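Long-range contact in AbiEi antitoxin C-terminal domain-containing protein (Mycobacterium tuberculosis, PDB 1ZEL), which is of unknown function but probably binds DNA through a winged-helix domain and is related to AbiEi-type antitoxins: residues 22-35 / 64-78. Sequence-based numbering, arbitrary orientation.
With FMT (formic acid), chain M.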
ATOM      1  N   VAL A  22       1.636  28.600 -15.001  1.00 20.00           N
ATOM      2  CA  VAL A  22       0.415  27.820 -14.845  1.00 19.92           C
ATOM      3  C   VAL A  22       0.049  27.138 -16.160  1.00 19.51           C
ATOM      4  O   VAL A  22      -0.329  25.960 -16.155  1.00 20.64           O
ATOM      5  CB  VAL A  22      -0.732  28.701 -14.296  1.00 20.45           C
ATOM      6  CG1 VAL A  22      -2.057  27.939 -14.284  1.00 20.84           C
ATOM      7  CG2 VAL A  22      -0.363  29.202 -12.876  1.00 20.56           C
ATOM      8  N   SER A  23       0.160  27.857 -17.283  1.00 19.31           N
ATOM      9  CA  SER A  23      -0.196  27.284 -18.596  1.00 20.12           C
ATOM     10  C   SER A  23       0.693  26.099 -18.943  1.00 20.12           C
ATOM     11  O   SER A  23       0.240  25.103 -19.519  1.00 20.14           O
ATOM     12  CB  SER A  23      -0.143  28.343 -19.705  1.00 20.38           C
ATOM     13  OG  SER A  23      -1.317  29.149 -19.660  1.00 24.96           O
ATOM     14  N   GLY A  24       1.962  26.191 -18.572  1.00 19.69           N
ATOM     15  CA  GLY A  24       2.904  25.102 -18.829  1.00 19.72           C
ATOM     16  C   GLY A  24       2.602  23.853 -18.014  1.00 20.29           C
ATOM     17  O   GLY A  24       2.732  22.724 -18.517  1.00 21.00           O
ATOM     18  N   LEU A  25       2.288  24.050 -16.736  1.00 19.32           N
ATOM     19  CA  LEU A  25       1.846  22.964 -15.853  1.00 18.20           C
ATOM     20  C   LEU A  25       0.506  22.398 -16.331  1.00 17.23           C
ATOM     21  O   LEU A  25       0.301  21.188 -16.313  1.00 17.48           O
ATOM     22  CB  LEU A  25       1.742  23.472 -14.407  1.00 17.62           C
ATOM     23  CG  LEU A  25       3.097  23.662 -13.702  1.00 19.86           C
ATOM     24  CD1 LEU A  25       2.936  24.477 -12.386  1.00 21.64           C
ATOM     25  CD2 LEU A  25       3.763  22.350 -13.437  1.00 18.70           C
ATOM     26  N   ALA A  26      -0.398  23.275 -16.780  1.00 16.27           N
ATOM     27  CA  ALA A  26      -1.689  22.824 -17.337  1.00 16.78           C
ATOM     28  C   ALA A  26      -1.497  21.957 -18.611  1.00 16.90           C
ATOM     29  O   ALA A  26      -2.230  20.973 -18.822  1.00 17.28           O
ATOM     30  CB  ALA A  26      -2.548  24.018 -17.646  1.00 16.29           C
ATOM     31  N   ARG A  27      -0.519  22.305 -19.450  1.00 17.05           N
ATOM     32  CA  ARG A  27      -0.225  21.514 -20.653  1.00 18.35           C
ATOM     33  C   ARG A  27       0.430  20.169 -20.295  1.00 19.30           C
ATOM     34  O   ARG A  27       0.102  19.116 -20.873  1.00 18.80           O
ATOM     35  CB  ARG A  27       0.684  22.288 -21.640  1.00 18.31           C
ATOM     36  CG  ARG A  27      -0.033  23.243 -22.598  1.00 23.97           C
ATOM     37  CD  ARG A  27       0.907  23.764 -23.697  1.00 24.35           C
ATOM     38  NE  ARG A  27       2.204  24.180 -23.148  1.00 24.87           N
ATOM     39  CZ  ARG A  27       2.487  25.400 -22.721  1.00 28.14           C
ATOM     40  NH1 ARG A  27       1.567  26.369 -22.797  1.00 29.77           N
ATOM     41  NH2 ARG A  27       3.702  25.650 -22.221  1.00 29.23           N
ATOM     42  N   ASP A  28       1.379  20.221 -19.362  1.00 18.89           N
ATOM     43  CA  ASP A  28       2.259  19.080 -19.092  1.00 19.82           C
ATOM     44  C   ASP A  28       1.711  18.111 -18.047  1.00 19.89           C
ATOM     45  O   ASP A  28       2.012  16.907 -18.078  1.00 19.65           O
ATOM     46  CB  ASP A  28       3.641  19.584 -18.641  1.00 18.94           C
ATOM     47  CG  ASP A  28       4.371  20.339 -19.736  1.00 22.95           C
ATOM     48  OD1 ASP A  28       3.929  20.268 -20.899  1.00 24.13           O
ATOM     49  OD2 ASP A  28       5.396  20.982 -19.430  1.00 23.75           O
ATOM     50  N   ARG A  29       0.928  18.649 -17.113  1.00 20.75           N
ATOM     51  CA  ARG A  29       0.279  17.844 -16.059  1.00 21.34           C
ATOM     52  C   ARG A  29       1.255  16.848 -15.413  1.00 20.84           C
ATOM     53  O   ARG A  29       1.027  15.630 -15.498  1.00 20.11           O
ATOM     54  CB  ARG A  29      -0.941  17.076 -16.590  1.00 21.35           C
ATOM     55  CG  ARG A  29      -2.022  17.886 -17.348  1.00 24.23           C
ATOM     56  CD  ARG A  29      -2.946  18.545 -16.377  1.00 22.12           C
ATOM     57  NE  ARG A  29      -3.881  19.511 -16.961  1.00 20.81           N
ATOM     58  CZ  ARG A  29      -5.201  19.394 -16.869  1.00 22.15           C
ATOM     59  NH1 ARG A  29      -5.732  18.355 -16.234  1.00 16.93           N
ATOM     60  NH2 ARG A  29      -5.995  20.335 -17.370  1.00 17.03           N
ATOM     61  N   PRO A  30       2.355  17.347 -14.781  1.00 20.94           N
ATOM     62  CA  PRO A  30       3.197  16.397 -14.056  1.00 19.89           C
ATOM     63  C   PRO A  30       2.467  15.790 -12.842  1.00 20.82           C
ATOM     64  O   PRO A  30       1.655  16.475 -12.208  1.00 21.11           O
ATOM     65  CB  PRO A  30       4.351  17.266 -13.550  1.00 20.64           C
ATOM     66  CG  PRO A  30       3.802  18.639 -13.497  1.00 20.30           C
ATOM     67  CD  PRO A  30       2.867  18.727 -14.663  1.00 21.30           C
ATOM     68  N   VAL A  31       2.769  14.539 -12.493  1.00 20.78           N
ATOM     69  CA  VAL A  31       2.093  13.905 -11.351  1.00 21.77           C
ATOM     70  C   VAL A  31       2.380  14.700 -10.085  1.00 21.79           C
ATOM     71  O   VAL A  31       1.481  14.980  -9.308  1.00 22.26           O
ATOM     72  CB  VAL A  31       2.569  12.478 -11.082  1.00 21.76           C
ATOM     73  CG1 VAL A  31       1.653  11.834 -10.018  1.00 21.71           C
ATOM     74  CG2 VAL A  31       2.535  11.640 -12.363  1.00 26.64           C
ATOM     75  N   VAL A  32       3.650  15.062  -9.911  1.00 21.00           N
ATOM     76  CA  VAL A  32       4.125  15.806  -8.761  1.00 20.53           C
ATOM     77  C   VAL A  32       5.018  16.914  -9.319  1.00 20.53           C
ATOM     78  O   VAL A  32       5.741  16.683 -10.287  1.00 19.06           O
ATOM     79  CB  VAL A  32       4.996  14.899  -7.874  1.00 20.33           C
ATOM     80  CG1 VAL A  32       5.748  15.706  -6.854  1.00 20.34           C
ATOM     81  CG2 VAL A  32       4.159  13.803  -7.208  1.00 20.53           C
ATOM     82  N   VAL A  33       4.945  18.098  -8.709  1.00 19.65           N
ATOM     83  CA  VAL A  33       5.814  19.214  -9.061  1.00 20.37           C
ATOM     84  C   VAL A  33       6.928  19.331  -8.031  1.00 19.52           C
ATOM     85  O   VAL A  33       6.648  19.602  -6.871  1.00 19.11           O
ATOM     86  CB  VAL A  33       5.007  20.564  -9.063  1.00 20.84           C
ATOM     87  CG1 VAL A  33       5.916  21.728  -9.431  1.00 18.16           C
ATOM     88  CG2 VAL A  33       3.846  20.494 -10.067  1.00 20.86           C
ATOM     89  N   THR A  34       8.181  19.177  -8.445  1.00 19.57           N
ATOM     90  CA  THR A  34       9.298  19.398  -7.532  1.00 20.23           C
ATOM     91  C   THR A  34       9.663  20.878  -7.510  1.00 20.44           C
ATOM     92  O   THR A  34       9.332  21.623  -8.441  1.00 20.86           O
ATOM     93  CB  THR A  34      10.539  18.552  -7.900  1.00 20.79           C
ATOM     94  OG1 THR A  34      11.087  19.012  -9.135  1.00 22.22           O
ATOM     95  CG2 THR A  34      10.160  17.095  -8.073  1.00 19.32           C
ATOM     96  N   LYS A  35      10.368  21.307  -6.466  1.00 20.37           N
ATOM     97  CA  LYS A  35      10.840  22.673  -6.399  1.00 21.25           C
ATOM     98  C   LYS A  35      11.732  23.030  -7.601  1.00 20.32           C
ATOM     99  O   LYS A  35      11.667  24.150  -8.117  1.00 19.52           O
ATOM    100  CB  LYS A  35      11.594  22.940  -5.091  1.00 21.46           C
ATOM    101  CG  LYS A  35      12.029  24.394  -5.003  1.00 24.29           C
ATOM    102  CD  LYS A  35      12.526  24.752  -3.643  1.00 30.60           C
ATOM    103  CE  LYS A  35      13.047  26.166  -3.634  1.00 34.91           C
ATOM    104  NZ  LYS A  35      13.633  26.401  -2.296  1.00 36.35           N
ATOM    105  N   LEU A  64      -0.821  25.315  -6.289  1.00 20.10           N
ATOM    106  CA  LEU A  64       0.081  24.296  -5.760  1.00 19.78           C
ATOM    107  C   LEU A  64      -0.354  23.964  -4.336  1.00 21.17           C
ATOM    108  O   LEU A  64      -0.650  24.871  -3.546  1.00 20.43           O
ATOM    109  CB  LEU A  64       1.541  24.847  -5.733  1.00 19.73           C
ATOM    110  CG  LEU A  64       2.192  25.140  -7.086  1.00 18.98           C
ATOM    111  CD1 LEU A  64       3.639  25.628  -6.873  1.00 18.57           C
ATOM    112  CD2 LEU A  64       2.156  23.908  -8.052  1.00 16.21           C
ATOM    113  N   VAL A  65      -0.391  22.675  -4.006  1.00 20.60           N
ATOM    114  CA  VAL A  65      -0.697  22.236  -2.643  1.00 21.04           C
ATOM    115  C   VAL A  65       0.495  21.421  -2.165  1.00 21.35           C
ATOM    116  O   VAL A  65       0.939  20.474  -2.861  1.00 20.49           O
ATOM    117  CB  VAL A  65      -1.979  21.401  -2.585  1.00 20.78           C
ATOM    118  CG1 VAL A  65      -2.161  20.751  -1.198  1.00 20.97           C
ATOM    119  CG2 VAL A  65      -3.201  22.283  -2.916  1.00 19.00           C
ATOM    120  N   GLN A  66       1.037  21.818  -1.019  1.00 20.70           N
ATOM    121  CA  GLN A  66       2.237  21.183  -0.492  1.00 21.17           C
ATOM    122  C   GLN A  66       1.997  19.700  -0.226  1.00 20.98           C
ATOM    123  O   GLN A  66       0.984  19.315   0.388  1.00 19.25           O
ATOM    124  CB  GLN A  66       2.734  21.892   0.772  1.00 21.90           C
ATOM    125  CG  GLN A  66       4.151  21.518   1.134  1.00 23.83           C
ATOM    126  CD  GLN A  66       4.701  22.375   2.254  1.00 32.81           C
ATOM    127  OE1 GLN A  66       4.453  23.579   2.310  1.00 33.01           O
ATOM    128  NE2 GLN A  66       5.467  21.758   3.146  1.00 36.07           N
ATOM    129  N   LEU A  67       2.933  18.867  -0.690  1.00 19.31           N
ATOM    130  CA  LEU A  67       2.887  17.444  -0.381  1.00 18.66           C
ATOM    131  C   LEU A  67       3.828  17.087   0.780  1.00 18.90           C
ATOM    132  O   LEU A  67       4.676  17.897   1.150  1.00 17.93           O
ATOM    133  CB  LEU A  67       3.192  16.616  -1.639  1.00 17.85           C
ATOM    134  CG  LEU A  67       2.109  16.645  -2.722  1.00 19.85           C
ATOM    135  CD1 LEU A  67       2.651  15.928  -3.996  1.00 14.65           C
ATOM    136  CD2 LEU A  67       0.725  16.049  -2.248  1.00 20.45           C
ATOM    137  N   PRO A  68       3.635  15.895   1.395  1.00 18.88           N
ATOM    138  CA  PRO A  68       4.361  15.514   2.628  1.00 19.62           C
ATOM    139  C   PRO A  68       5.866  15.459   2.510  1.00 19.88           C
ATOM    140  O   PRO A  68       6.561  15.678   3.502  1.00 21.14           O
ATOM    141  CB  PRO A  68       3.811  14.108   2.936  1.00 19.44           C
ATOM    142  CG  PRO A  68       2.437  14.107   2.306  1.00 17.88           C
ATOM    143  CD  PRO A  68       2.612  14.889   1.033  1.00 18.97           C
ATOM    144  N   VAL A  69       6.384  15.183   1.315  1.00 19.67           N
ATOM    145  CA  VAL A  69       7.827  15.128   1.160  1.00 19.17           C
ATOM    146  C   VAL A  69       8.392  16.517   0.821  1.00 19.03           C
ATOM    147  O   VAL A  69       7.832  17.248   0.017  1.00 19.45           O
ATOM    148  CB  VAL A  69       8.270  13.991   0.191  1.00 20.10           C
ATOM    149  CG1 VAL A  69       9.763  13.990   0.036  1.00 19.50           C
ATOM    150  CG2 VAL A  69       7.848  12.629   0.791  1.00 16.22           C
ATOM    151  N   LYS A  70       9.482  16.894   1.470  1.00 18.78           N
ATOM    152  CA  LYS A  70      10.045  18.227   1.264  1.00 19.75           C
ATOM    153  C   LYS A  70      10.379  18.473  -0.201  1.00 19.61           C
ATOM    154  O   LYS A  70      11.023  17.646  -0.856  1.00 20.22           O
ATOM    155  CB  LYS A  70      11.297  18.425   2.123  1.00 19.98           C
ATOM    156  N   GLY A  71       9.951  19.617  -0.714  1.00 20.10           N
ATOM    157  CA  GLY A  71      10.336  20.026  -2.057  1.00 19.13           C
ATOM    158  C   GLY A  71       9.415  19.484  -3.133  1.00 19.21           C
ATOM    159  O   GLY A  71       9.805  19.413  -4.298  1.00 19.11           O
ATOM    160  N   THR A  72       8.199  19.091  -2.737  1.00 18.72           N
ATOM    161  CA  THR A  72       7.188  18.575  -3.664  1.00 17.71           C
ATOM    162  C   THR A  72       5.825  19.238  -3.428  1.00 18.50           C
ATOM    163  O   THR A  72       5.471  19.588  -2.284  1.00 18.13           O
ATOM    164  CB  THR A  72       7.017  17.046  -3.547  1.00 17.38           C
ATOM    165  OG1 THR A  72       6.508  16.717  -2.253  1.00 16.60           O
ATOM    166  CG2 THR A  72       8.345  16.341  -3.752  1.00 16.26           C
ATOM    167  N   TRP A  73       5.068  19.388  -4.524  1.00 19.18           N
ATOM    168  CA  TRP A  73       3.755  19.998  -4.514  1.00 19.64           C
ATOM    169  C   TRP A  73       2.905  19.260  -5.511  1.00 19.69           C
ATOM    170  O   TRP A  73       3.425  18.658  -6.447  1.00 20.63           O
ATOM    171  CB  TRP A  73       3.829  21.479  -4.935  1.00 20.95           C
ATOM    172  CG  TRP A  73       4.461  22.311  -3.910  1.00 18.77           C
ATOM    173  CD1 TRP A  73       3.833  23.021  -2.923  1.00 25.42           C
ATOM    174  CD2 TRP A  73       5.851  22.499  -3.728  1.00 20.62           C
ATOM    175  NE1 TRP A  73       4.769  23.646  -2.126  1.00 28.18           N
ATOM    176  CE2 TRP A  73       6.018  23.330  -2.592  1.00 24.21           C
ATOM    177  CE3 TRP A  73       6.984  22.044  -4.411  1.00 21.66           C
ATOM    178  CZ2 TRP A  73       7.283  23.741  -2.136  1.00 26.00           C
ATOM    179  CZ3 TRP A  73       8.244  22.435  -3.942  1.00 23.90           C
ATOM    180  CH2 TRP A  73       8.379  23.269  -2.810  1.00 25.50           C
ATOM    181  N   ALA A  74       1.595  19.321  -5.316  1.00 19.65           N
ATOM    182  CA  ALA A  74       0.643  18.905  -6.325  1.00 19.41           C
ATOM    183  C   ALA A  74       0.097  20.135  -7.051  1.00 20.31           C
ATOM    184  O   ALA A  74      -0.269  21.138  -6.419  1.00 20.21           O
ATOM    185  CB  ALA A  74      -0.525  18.105  -5.677  1.00 19.92           C
ATOM    186  N   PHE A  75       0.053  20.055  -8.378  1.00 20.13           N
ATOM    187  CA  PHE A  75      -0.597  21.073  -9.202  1.00 19.83           C
ATOM    188  C   PHE A  75      -2.072  20.700  -9.328  1.00 19.76           C
ATOM    189  O   PHE A  75      -2.392  19.589  -9.703  1.00 18.84           O
ATOM    190  CB  PHE A  75       0.066  21.122 -10.587  1.00 20.05           C
ATOM    191  CG  PHE A  75      -0.587  22.083 -11.559  1.00 19.90           C
ATOM    192  CD1 PHE A  75      -0.607  23.456 -11.300  1.00 21.09           C
ATOM    193  CD2 PHE A  75      -1.208  21.607 -12.712  1.00 15.71           C
ATOM    194  CE1 PHE A  75      -1.208  24.333 -12.179  1.00 20.72           C
ATOM    195  CE2 PHE A  75      -1.796  22.474 -13.610  1.00 15.87           C
ATOM    196  CZ  PHE A  75      -1.789  23.860 -13.340  1.00 16.76           C
ATOM    197  N   ILE A  76      -2.961  21.632  -9.002  1.00 20.12           N
ATOM    198  CA  ILE A  76      -4.375  21.398  -9.183  1.00 19.10           C
ATOM    199  C   ILE A  76      -4.708  22.050 -10.531  1.00 20.00           C
ATOM    200  O   ILE A  76      -4.559  23.261 -10.685  1.00 20.77           O
ATOM    201  CB  ILE A  76      -5.228  22.021  -8.039  1.00 19.29           C
ATOM    202  CG1 ILE A  76      -4.566  21.843  -6.651  1.00 20.23           C
ATOM    203  CG2 ILE A  76      -6.692  21.500  -8.088  1.00 20.26           C
ATOM    204  CD1 ILE A  76      -4.278  20.377  -6.228  1.00 24.40           C
ATOM    205  N   PRO A  77      -5.124  21.236 -11.518  1.00 19.72           N
ATOM    206  CA  PRO A  77      -5.276  21.705 -12.870  1.00 19.45           C
ATOM    207  C   PRO A  77      -6.458  22.641 -13.058  1.00 18.34           C
ATOM    208  O   PRO A  77      -7.441  22.540 -12.324  1.00 17.92           O
ATOM    209  CB  PRO A  77      -5.449  20.418 -13.679  1.00 18.71           C
ATOM    210  CG  PRO A  77      -5.829  19.373 -12.702  1.00 21.31           C
ATOM    211  CD  PRO A  77      -5.408  19.801 -11.366  1.00 20.58           C
ATOM    212  N   PRO A  78      -6.385  23.515 -14.076  1.00 17.80           N
ATOM    213  CA  PRO A  78      -7.504  24.412 -14.333  1.00 17.91           C
ATOM    214  C   PRO A  78      -8.813  23.639 -14.459  1.00 18.23           C
ATOM    215  O   PRO A  78      -8.845  22.569 -15.062  1.00 19.13           O
ATOM    216  CB  PRO A  78      -7.139  25.041 -15.670  1.00 16.76           C
ATOM    217  CG  PRO A  78      -5.627  25.038 -15.640  1.00 15.92           C
ATOM    218  CD  PRO A  78      -5.293  23.719 -15.041  1.00 16.48           C
TER
HETATM  219  C   FMT M 716      10.720  14.585   4.567  1.00 45.80           C
HETATM  220  O1  FMT M 716      10.519  15.092   3.462  1.00 44.47           O
HETATM  221  O2  FMT M 716       9.838  14.284   5.377  1.00 46.48           O
HETATM  222  O   HOH W   1       1.103  17.663  -9.737  1.00 16.46           O
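V33 and W73 form the hydrogen-bonded pair of an antiparallel bridge. V33 N gives a nearly straight bond to W73 O (2.8 Å, 165°). W73 N returns one to V33 O, more bent at 141°. V33 O also receives a CA-H...O contact from T72 CA. One step further, K35 N donates to G71 O over 2.9 Å, from above the carbonyl plane rather than on a lone pair. K35 thus opens its helix with its N-H already used, and T34 OG1, at the N-cap, takes D37 N. K35 NZ is held by a salt bridge to D52, while K35 CB touches W73 CZ3, and K35 N lies at the indole edge, in its plane.

Before strand 33-34 the two chains draw apart, and water 1 bridges P30 and F75. It donates to P30 O and accepts from F75 N at 2.9 Å. In the hairpin, T72 OG1 donates to V69 O across the type II turn, and K70 N donates to O1 of a formic acid molecule, probably from the crystallisation liquor.

The F75 ring reaches helix 22-28 because its CG is anti to the backbone N (chi1 176°). L25 CB sits over the centre of one face, a CH-pi contact 3.6 Å from the centroid. At the helix end, R29 bends at chi2, and NE bonds A26 O in the carbonyl plane, on a lone pair. This holds the guanidinium across P77, whose CB lies 3.3 Å above its centre.

Strand 33-34 lies antiparallel beside hairpin 64-75, with helices 19-28, 35-44 and 51-61 packed against it. This is the winged-helix form of the helix-turn-helix, the hairpin being the wing.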